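TRAP dicarboxylate ABC transporter, substrate-binding protein (Roseobacter denitrificans, PDB 4OVQ) binds beta-D-glucuronate and probably serves as the periplasmic solute-binding component of a TRAP transport system. Local coordinates at residues Pro94-Ala99 against Ala131-Gln136; Phe87-Ile92 against Pro233-Ile238; Glu162-Arg167 against Val201-Glu206. All blocks are in the same frame, centred on the assembly; numbering follows the deposited sequence.

How the contacts relate
Contacts 2 and 3 grip the same glucuronate from two directions: in contact 2 Glu234 takes a hydroxyl of the sugar, and in contact 3 Arg167 takes its carboxylate. Their centres lie 24 Å apart and their nearest atoms about 7 Å, so they meet through the ligand and not directly. Contact 1 adjoins contact 2, centres 10 Å apart, and touches it: strands 135-141 and 234-239 are neighbours in one sheet, and Ile135 CB packs on Cys237 SG at 3.4 Å. It stays clear of the sugar, the Ile135 side chain being about 13 Å from it. Contacts 1 and 3 are 29 Å apart between centres and do not touch.

Contact 1 (Pro94-Ala99 against Ala131-Gln136)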
loop_
_atom_site.group_PDB
_atom_site.type_symbol
_atom_site.label_atom_id
_atom_site.label_comp_id
_atom_site.label_asym_id
_atom_site.label_seq_id
_atom_site.Cartn_x
_atom_site.Cartn_y
_atom_site.Cartn_z
ATOM N N PRO A 94 4.150 -1.077 11.196
ATOM C CA PRO A 94 4.606 -1.656 12.475
ATOM C C PRO A 94 6.027 -1.206 12.842
ATOM O O PRO A 94 6.354 -1.198 14.030
ATOM C CB PRO A 94 4.552 -3.151 12.209
ATOM C CG PRO A 94 3.391 -3.297 11.172
ATOM C CD PRO A 94 3.647 -2.106 10.259
ATOM N N LEU A 95 6.829 -0.789 11.861
ATOM C CA LEU A 95 8.196 -0.321 12.097
ATOM C C LEU A 95 8.262 1.182 12.441
ATOM O O LEU A 95 9.168 1.622 13.168
ATOM C CB LEU A 95 9.041 -0.585 10.850
ATOM C CG LEU A 95 10.428 0.071 10.787
ATOM C CD1 LEU A 95 11.351 -0.568 11.795
ATOM C CD2 LEU A 95 11.047 -0.005 9.390
ATOM N N VAL A 96 7.319 1.960 11.904
ATOM C CA VAL A 96 7.361 3.418 11.936
ATOM C C VAL A 96 6.019 4.010 12.364
ATOM O O VAL A 96 5.096 4.110 11.571
ATOM C CB VAL A 96 7.689 4.007 10.526
ATOM C CG1 VAL A 96 7.949 5.497 10.603
ATOM C CG2 VAL A 96 8.887 3.323 9.891
ATOM N N PRO A 97 5.888 4.416 13.638
ATOM C CA PRO A 97 4.624 4.901 14.171
ATOM C C PRO A 97 3.942 5.951 13.318
ATOM O O PRO A 97 2.739 5.886 13.168
ATOM C CB PRO A 97 5.031 5.515 15.522
ATOM C CG PRO A 97 6.216 4.736 15.925
ATOM C CD PRO A 97 6.957 4.415 14.648
ATOM N N ALA A 98 4.694 6.917 12.788
ATOM C CA ALA A 98 4.078 8.019 12.045
ATOM C C ALA A 98 3.528 7.472 10.738
ATOM O O ALA A 98 2.453 7.874 10.305
ATOM C CB ALA A 98 5.056 9.171 11.815
ATOM N N ALA A 99 4.252 6.531 10.121
ATOM C CA ALA A 99 3.789 5.956 8.860
ATOM C C ALA A 99 2.543 5.145 9.087
ATOM O O ALA A 99 1.692 5.012 8.211
ATOM C CB ALA A 99 4.859 5.088 8.232
ATOM N N ALA A 131 12.706 8.034 7.850
ATOM C CA ALA A 131 14.134 8.268 7.747
ATOM C C ALA A 131 14.810 7.883 9.069
ATOM O O ALA A 131 15.885 7.276 9.069
ATOM C CB ALA A 131 14.397 9.738 7.391
ATOM N N GLU A 132 14.124 8.200 10.174
ATOM C CA GLU A 132 14.480 7.822 11.545
ATOM C C GLU A 132 14.688 6.311 11.763
ATOM O O GLU A 132 15.505 5.902 12.588
ATOM C CB GLU A 132 13.398 8.367 12.502
ATOM C CG GLU A 132 13.282 7.690 13.872
ATOM C CD GLU A 132 12.084 8.204 14.687
ATOM O OE1 GLU A 132 11.707 9.387 14.526
ATOM O OE2 GLU A 132 11.510 7.425 15.486
ATOM N N LYS A 133 13.942 5.488 11.028
ATOM C CA LYS A 133 14.132 4.034 11.037
ATOM C C LYS A 133 14.923 3.501 9.837
ATOM O O LYS A 133 14.839 2.318 9.521
ATOM C CB LYS A 133 12.775 3.320 11.089
ATOM C CG LYS A 133 11.947 3.629 12.319
ATOM C CD LYS A 133 12.543 3.033 13.594
ATOM C CE LYS A 133 11.785 3.524 14.794
ATOM N NZ LYS A 133 11.800 2.518 15.875
ATOM N N GLY A 134 15.674 4.373 9.168
ATOM C CA GLY A 134 16.648 3.955 8.183
ATOM C C GLY A 134 16.142 3.816 6.758
ATOM O O GLY A 134 16.840 3.302 5.885
ATOM N N ILE A 135 14.910 4.258 6.538
ATOM C CA ILE A 135 14.326 4.159 5.210
ATOM C C ILE A 135 13.798 5.492 4.685
ATOM O O ILE A 135 12.854 6.063 5.218
ATOM C CB ILE A 135 13.238 3.097 5.146
ATOM C CG1 ILE A 135 12.056 3.429 6.016
ATOM C CG2 ILE A 135 13.786 1.712 5.460
ATOM C CD1 ILE A 135 11.179 2.239 6.243
ATOM N N GLN A 136 14.436 5.993 3.644
ATOM C CA GLN A 136 14.095 7.315 3.118
ATOM C C GLN A 136 13.056 7.221 1.971
ATOM O O GLN A 136 13.338 6.629 0.924
ATOM C CB GLN A 136 15.382 7.948 2.601
ATOM C CG GLN A 136 15.228 9.162 1.746
ATOM C CD GLN A 136 15.097 10.362 2.579
ATOM O OE1 GLN A 136 15.951 10.630 3.433
ATOM N NE2 GLN A 136 13.996 11.076 2.409
HETATM O O HOH W 1 9.973 0.286 15.253
#
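Leu95 and Ile135 reach toward each other tip to tip in the close-packed part of the contact, with CD2 of Leu95 3.9 Å from CD1 of Ile135. Leu95 CG stands anti to its own nitrogen (chi1 169°), which carries the isobutyl group out of the loop to its partner. Lys133 belongs to the packed part as well: bent at chi2 (-69°), it runs past Leu95 in the opposite direction, its CB and CG lying against Leu95 and Val96. CG2 of Val96 is 3.9 Å from CG of Lys133, and the valine is also packed against Met130 of helix 121-132. The joint lies where that helix gives way to strand 135-141: Gly134, at positive phi, is the C' residue of a Schellman motif, with Gly134 N bonded to Ala131 O and Ile135 N to Met130 O. The loop 94-99 is thus laid against the helix-to-strand turn on the outermost strand of the five-stranded sheet. The loose side is the NZ end of the lysine. No direct hydrogen bond joins the segments; a water bridges the two instead, donating to Leu95 O at 2.6 Å and accepting from Lys133 NZ at 3.0 Å. With an alanine here the methylenes beyond CB and the ammonium are gone, and the water on Leu95 O would probably be held less firmly.

Contact 2 (Phe87-Ile92 against Pro233-Ile238); sequences FNLGPI and PECICI. With BDP (beta-D-glucopyranuronic acid), chain C.
Phe87 and Cys235 form an antiparallel hydrogen-bonded pair, followed by the non-hydrogen-bonded pair of Asn88 with Glu234, whose CA atoms come within 4.1 Å; past the strand end, Leu89 N adds a bond to Pro233 O. These two strands stand next to each other in the mixed five-stranded sheet, and strand 84-88 runs into a short, weakly bonded helix about 89-92. Asn88 is the N-cap of that helix: its OD1 accepts from Gly90 N at 2.9 Å, the donor lying above the carbonyl plane. CG of Asn88 lies opposite its own nitrogen (chi1 -171°), which sends the amide to Glu234 on the sugar side of the sheet. Asn88 ND2 gives a nearly straight bond (169°) to Glu234 OE2, 2.9 Å away, with the oxygen in the amide plane but reached on the anti side, somewhat out of the carboxylate plane, and the two flat groups stand almost perpendicular. The same OE2 takes the O2 hydroxyl of the glucuronate at 2.5 Å. Glu234 OE1 is bound in turn by Asn86 ND2, a second-shell contact that fixes the far side of the carboxylate.

On the face carrying Phe87 and Cys235 the packing is apolar. Cys237 lies beside the Phe87 ring, its CB 3.6 Å from CD2 and its SG at the ring edge, while Leu89 CD1 approaches Cys235 SG at 4.1 Å. Ala73 and Val77 of helix 70-79 also touch Phe87; Gln70 there bonds Asn88 N and the sugar.

One oxygen therefore answers to two donors, the cap amide and the sugar. With its amide engaged at both ends, Asn88 is held against flipping, and its N-H is likely to help stabilise negative charge on the buried Glu234 and to aim OE2 at the ligand hydroxyl.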
loop_
_atom_site.group_PDB
_atom_site.type_symbol
_atom_site.label_atom_id
_atom_site.label_comp_id
_atom_site.label_asym_id
_atom_site.label_seq_id
_atom_site.Cartn_x
_atom_site.Cartn_y
_atom_site.Cartn_z
ATOM N N PHE A 87 7.530 0.126 -1.667
ATOM C CA PHE A 87 6.812 -0.419 -0.543
ATOM C C PHE A 87 5.452 0.281 -0.333
ATOM O O PHE A 87 5.349 1.520 -0.258
ATOM C CB PHE A 87 7.638 -0.315 0.751
ATOM C CG PHE A 87 8.911 -1.085 0.730
ATOM C CD1 PHE A 87 8.961 -2.346 0.167
ATOM C CD2 PHE A 87 10.055 -0.531 1.293
ATOM C CE1 PHE A 87 10.149 -3.063 0.142
ATOM C CE2 PHE A 87 11.245 -1.223 1.291
ATOM C CZ PHE A 87 11.289 -2.488 0.722
ATOM N N ASN A 88 4.423 -0.542 -0.171
ATOM C CA ASN A 88 3.158 -0.066 0.395
ATOM C C ASN A 88 3.391 0.345 1.848
ATOM O O ASN A 88 4.141 -0.322 2.569
ATOM C CB ASN A 88 2.184 -1.222 0.372
ATOM C CG ASN A 88 0.754 -0.831 0.722
ATOM O OD1 ASN A 88 0.330 -0.969 1.882
ATOM N ND2 ASN A 88 -0.022 -0.452 -0.283
ATOM N N LEU A 89 2.772 1.420 2.311
ATOM C CA LEU A 89 3.019 1.846 3.701
ATOM C C LEU A 89 2.393 0.948 4.762
ATOM O O LEU A 89 2.780 1.012 5.918
ATOM C CB LEU A 89 2.633 3.313 3.918
ATOM C CG LEU A 89 3.864 4.218 3.848
ATOM C CD1 LEU A 89 4.500 4.241 2.481
ATOM C CD2 LEU A 89 3.519 5.642 4.316
ATOM N N GLY A 90 1.451 0.092 4.365
ATOM C CA GLY A 90 0.819 -0.837 5.294
ATOM C C GLY A 90 1.789 -1.642 6.132
ATOM O O GLY A 90 1.778 -1.596 7.355
ATOM N N PRO A 91 2.668 -2.392 5.486
ATOM C CA PRO A 91 3.674 -3.188 6.219
ATOM C C PRO A 91 4.826 -2.371 6.814
ATOM O O PRO A 91 5.592 -2.906 7.623
ATOM C CB PRO A 91 4.166 -4.181 5.159
ATOM C CG PRO A 91 3.139 -4.118 4.049
ATOM C CD PRO A 91 2.642 -2.725 4.059
ATOM N N ILE A 92 4.933 -1.096 6.434
ATOM C CA ILE A 92 5.880 -0.179 7.100
ATOM C C ILE A 92 5.374 0.303 8.469
ATOM O O ILE A 92 6.180 0.617 9.380
ATOM C CB ILE A 92 6.234 1.026 6.206
ATOM C CG1 ILE A 92 6.961 0.529 4.940
ATOM C CG2 ILE A 92 7.056 2.061 6.985
ATOM C CD1 ILE A 92 7.311 1.579 3.998
ATOM N N PRO A 233 -0.958 4.877 0.763
ATOM C CA PRO A 233 -0.036 5.221 -0.319
ATOM C C PRO A 233 1.136 4.251 -0.338
ATOM O O PRO A 233 1.349 3.470 0.609
ATOM C CB PRO A 233 0.467 6.608 0.087
ATOM C CG PRO A 233 0.450 6.584 1.574
ATOM C CD PRO A 233 -0.775 5.771 1.923
ATOM N N GLU A 234 1.912 4.313 -1.403
ATOM C CA GLU A 234 3.162 3.597 -1.439
ATOM C C GLU A 234 4.263 4.588 -1.657
ATOM O O GLU A 234 4.023 5.766 -1.920
ATOM C CB GLU A 234 3.155 2.528 -2.543
ATOM C CG GLU A 234 1.861 1.714 -2.603
ATOM C CD GLU A 234 2.047 0.342 -3.183
ATOM O OE1 GLU A 234 3.017 0.145 -3.940
ATOM O OE2 GLU A 234 1.184 -0.504 -2.866
ATOM N N CYS A 235 5.487 4.119 -1.542
ATOM C CA CYS A 235 6.611 4.960 -1.834
ATOM C C CYS A 235 7.659 4.225 -2.675
ATOM O O CYS A 235 7.652 2.992 -2.757
ATOM C CB CYS A 235 7.229 5.472 -0.535
ATOM S SG CYS A 235 8.039 4.154 0.430
ATOM N N ILE A 236 8.545 4.995 -3.269
ATOM C CA ILE A 236 9.853 4.549 -3.669
ATOM C C ILE A 236 10.739 4.840 -2.462
ATOM O O ILE A 236 10.805 6.017 -2.056
ATOM C CB ILE A 236 10.372 5.321 -4.921
ATOM C CG1 ILE A 236 9.388 5.227 -6.099
ATOM C CG2 ILE A 236 11.772 4.830 -5.321
ATOM C CD1 ILE A 236 9.841 5.963 -7.333
ATOM N N CYS A 237 11.396 3.803 -1.913
ATOM C CA CYS A 237 12.113 3.735 -0.602
ATOM C C CYS A 237 13.603 3.540 -0.958
ATOM O O CYS A 237 13.919 2.770 -1.868
ATOM C CB CYS A 237 11.625 2.521 0.356
ATOM S SG CYS A 237 12.101 2.680 1.996
ATOM N N ILE A 238 14.506 4.234 -0.274
ATOM C CA ILE A 238 15.943 3.914 -0.360
ATOM C C ILE A 238 16.515 3.788 1.052
ATOM O O ILE A 238 16.168 4.540 1.971
ATOM C CB ILE A 238 16.767 4.978 -1.193
ATOM C CG1 ILE A 238 18.213 4.508 -1.458
ATOM C CG2 ILE A 238 16.725 6.347 -0.536
ATOM C CD1 ILE A 238 18.963 5.323 -2.509
HETATM C C1 BDP C . -1.219 -4.102 -2.781
HETATM C C2 BDP C . 0.098 -3.400 -2.572
HETATM C C3 BDP C . 1.114 -4.438 -2.375
HETATM C C4 BDP C . 0.771 -5.282 -1.193
HETATM C C5 BDP C . -0.592 -5.907 -1.372
HETATM C C6 BDP C . -1.033 -6.750 -0.165
HETATM O O2 BDP C . 0.368 -2.689 -3.828
HETATM O O3 BDP C . 2.342 -3.702 -2.014
HETATM O O4 BDP C . 1.802 -6.342 -1.012
HETATM O O5 BDP C . -1.583 -4.917 -1.616
HETATM O O6A BDP C . -0.160 -7.409 0.474
HETATM O O1 BDP C . -2.288 -3.219 -2.960
HETATM O O6B BDP C . -2.277 -6.827 -0.015
#

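Contact 3 (Glu162-Arg167 against Val201-Glu206); sequences EGMKVR and VVDGAE. With BDP (beta-D-glucopyranuronic acid), chain C.
Strands 165-167 and 204-206 run in roughly the same direction, 37° apart, and are joined by a single bridge at Val166 and Gly204. Lys165 O accepts from both Asp203 N and Gly204 N, and Arg167 N donates to Gly204 O at 2.9 Å. In Asp203, CG lies beside the backbone N (chi1 -63°), which brings the carboxylate to Lys165: OD2 receives Lys165 N at 2.8 Å in an almost linear bond (178°), on its anti side and out of the carboxylate plane, while OD1 makes a salt bridge with Lys165 NZ at 2.9 Å, the ammonium approaching from above that plane. The lysine bends at chi3 and chi4 to get there, and a water ties its NZ to Asp203 OD2 and Gly163 O. Met164, a selenomethionine, lays CG 3.6 Å from Asp203 CB.

At the other end Arg167 bends at chi2 to bring its guanidinium to the ligand. NH1 meets O6B of the glucuronate at 2.8 Å and NH2 meets O6A at 2.9 Å, both nearly straight, the ligand carboxyl carbon lying in the guanidinium plane. Met188 O holds NE, and a second water links NH1 to Glu206 N. Glu206 OE2 is salt-bridged to Arg146 and bonded to His229. This two-pronged arginine-carboxylate clasp is the hallmark of substrate recognition in TRAP solute-binding proteins of the DctP family.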
loop_
_atom_site.group_PDB
_atom_site.type_symbol
_atom_site.label_atom_id
_atom_site.label_comp_id
_atom_site.label_asym_id
_atom_site.label_seq_id
_atom_site.Cartn_x
_atom_site.Cartn_y
_atom_site.Cartn_z
ATOM N N GLU A 162 -19.367 -10.772 9.804
ATOM C CA GLU A 162 -19.310 -11.608 10.999
ATOM C C GLU A 162 -19.035 -13.053 10.604
ATOM O O GLU A 162 -19.712 -13.608 9.742
ATOM C CB GLU A 162 -20.623 -11.506 11.795
ATOM C CG GLU A 162 -20.939 -12.728 12.672
ATOM C CD GLU A 162 -20.198 -12.752 14.002
ATOM O OE1 GLU A 162 -19.713 -11.683 14.442
ATOM O OE2 GLU A 162 -20.113 -13.855 14.599
ATOM N N GLY A 163 -18.011 -13.637 11.224
ATOM C CA GLY A 163 -17.630 -15.015 10.995
ATOM C C GLY A 163 -16.772 -15.226 9.761
ATOM O O GLY A 163 -16.312 -16.341 9.532
HETATM N N MSE A 164 -16.553 -14.184 8.965
HETATM C CA MSE A 164 -15.779 -14.339 7.735
HETATM C C MSE A 164 -14.258 -14.323 8.028
HETATM O O MSE A 164 -13.775 -13.441 8.744
HETATM C CB MSE A 164 -16.142 -13.237 6.729
HETATM C CG MSE A 164 -15.581 -13.463 5.341
HETATM SE SE MSE A 164 -16.005 -12.003 4.116
HETATM C CE MSE A 164 -17.874 -12.349 3.837
ATOM N N LYS A 165 -13.509 -15.276 7.464
ATOM C CA LYS A 165 -12.044 -15.306 7.599
ATOM C C LYS A 165 -11.510 -14.399 6.518
ATOM O O LYS A 165 -11.636 -14.699 5.331
ATOM C CB LYS A 165 -11.455 -16.715 7.386
ATOM C CG LYS A 165 -12.068 -17.818 8.235
ATOM C CD LYS A 165 -11.502 -19.199 7.811
ATOM C CE LYS A 165 -11.950 -19.643 6.383
ATOM N NZ LYS A 165 -13.310 -20.284 6.443
ATOM N N VAL A 166 -10.946 -13.266 6.912
ATOM C CA VAL A 166 -10.458 -12.286 5.934
ATOM C C VAL A 166 -8.946 -12.089 6.066
ATOM O O VAL A 166 -8.422 -11.776 7.124
ATOM C CB VAL A 166 -11.156 -10.923 6.086
ATOM C CG1 VAL A 166 -10.719 -9.996 4.946
ATOM C CG2 VAL A 166 -12.700 -11.087 6.159
ATOM N N ARG A 167 -8.238 -12.326 4.967
ATOM C CA ARG A 167 -6.812 -12.083 4.928
ATOM C C ARG A 167 -6.555 -10.587 4.930
ATOM O O ARG A 167 -7.240 -9.808 4.248
ATOM C CB ARG A 167 -6.190 -12.693 3.676
ATOM C CG ARG A 167 -4.652 -12.469 3.539
ATOM C CD ARG A 167 -4.343 -11.171 2.812
ATOM N NE ARG A 167 -2.917 -10.872 2.723
ATOM C CZ ARG A 167 -2.432 -9.826 2.068
ATOM N NH1 ARG A 167 -3.270 -9.013 1.442
ATOM N NH2 ARG A 167 -1.118 -9.620 2.035
ATOM N N VAL A 201 -8.990 -21.722 3.022
ATOM C CA VAL A 201 -8.269 -21.358 4.232
ATOM C C VAL A 201 -8.637 -19.942 4.688
ATOM O O VAL A 201 -8.700 -19.685 5.898
ATOM C CB VAL A 201 -6.752 -21.498 4.037
ATOM C CG1 VAL A 201 -5.985 -20.836 5.165
ATOM C CG2 VAL A 201 -6.374 -22.978 3.915
ATOM N N VAL A 202 -8.888 -19.040 3.735
ATOM C CA VAL A 202 -9.555 -17.779 4.057
ATOM C C VAL A 202 -10.777 -17.670 3.169
ATOM O O VAL A 202 -10.855 -18.318 2.136
ATOM C CB VAL A 202 -8.630 -16.525 3.893
ATOM C CG1 VAL A 202 -7.489 -16.571 4.898
ATOM C CG2 VAL A 202 -8.056 -16.403 2.483
ATOM N N ASP A 203 -11.754 -16.887 3.601
ATOM C CA ASP A 203 -12.968 -16.674 2.835
ATOM C C ASP A 203 -12.844 -15.487 1.891
ATOM O O ASP A 203 -13.503 -15.437 0.867
ATOM C CB ASP A 203 -14.135 -16.386 3.785
ATOM C CG ASP A 203 -14.447 -17.558 4.721
ATOM O OD1 ASP A 203 -14.398 -18.747 4.290
ATOM O OD2 ASP A 203 -14.731 -17.315 5.921
ATOM N N GLY A 204 -12.038 -14.500 2.254
ATOM C CA GLY A 204 -11.951 -13.271 1.495
ATOM C C GLY A 204 -10.675 -12.529 1.814
ATOM O O GLY A 204 -9.828 -12.981 2.607
ATOM N N ALA A 205 -10.550 -11.376 1.181
ATOM C CA ALA A 205 -9.426 -10.497 1.387
ATOM C C ALA A 205 -9.867 -9.090 0.996
ATOM O O ALA A 205 -11.053 -8.814 0.903
ATOM C CB ALA A 205 -8.260 -10.982 0.553
ATOM N N GLU A 206 -8.923 -8.168 0.824
ATOM C CA GLU A 206 -9.271 -6.804 0.455
ATOM C C GLU A 206 -8.108 -6.150 -0.283
ATOM O O GLU A 206 -6.935 -6.387 0.044
ATOM C CB GLU A 206 -9.702 -6.001 1.686
ATOM C CG GLU A 206 -8.841 -6.143 2.938
ATOM C CD GLU A 206 -7.572 -5.277 2.918
ATOM O OE1 GLU A 206 -6.460 -5.849 3.099
ATOM O OE2 GLU A 206 -7.676 -4.034 2.747
HETATM C C1 BDP C . -1.219 -4.102 -2.781
HETATM C C2 BDP C . 0.098 -3.400 -2.572
HETATM C C3 BDP C . 1.114 -4.438 -2.375
HETATM C C4 BDP C . 0.771 -5.282 -1.193
HETATM C C5 BDP C . -0.592 -5.907 -1.372
HETATM C C6 BDP C . -1.033 -6.750 -0.165
HETATM O O2 BDP C . 0.368 -2.689 -3.828
HETATM O O3 BDP C . 2.342 -3.702 -2.014
HETATM O O4 BDP C . 1.802 -6.342 -1.012
HETATM O O5 BDP C . -1.583 -4.917 -1.616
HETATM O O6A BDP C . -0.160 -7.409 0.474
HETATM O O1 BDP C . -2.288 -3.219 -2.960
HETATM O O6B BDP C . -2.277 -6.827 -0.015
HETATM O O HOH W 2 -15.268 -18.840 8.269
HETATM O O HOH W 3 -6.190 -8.477 2.080
#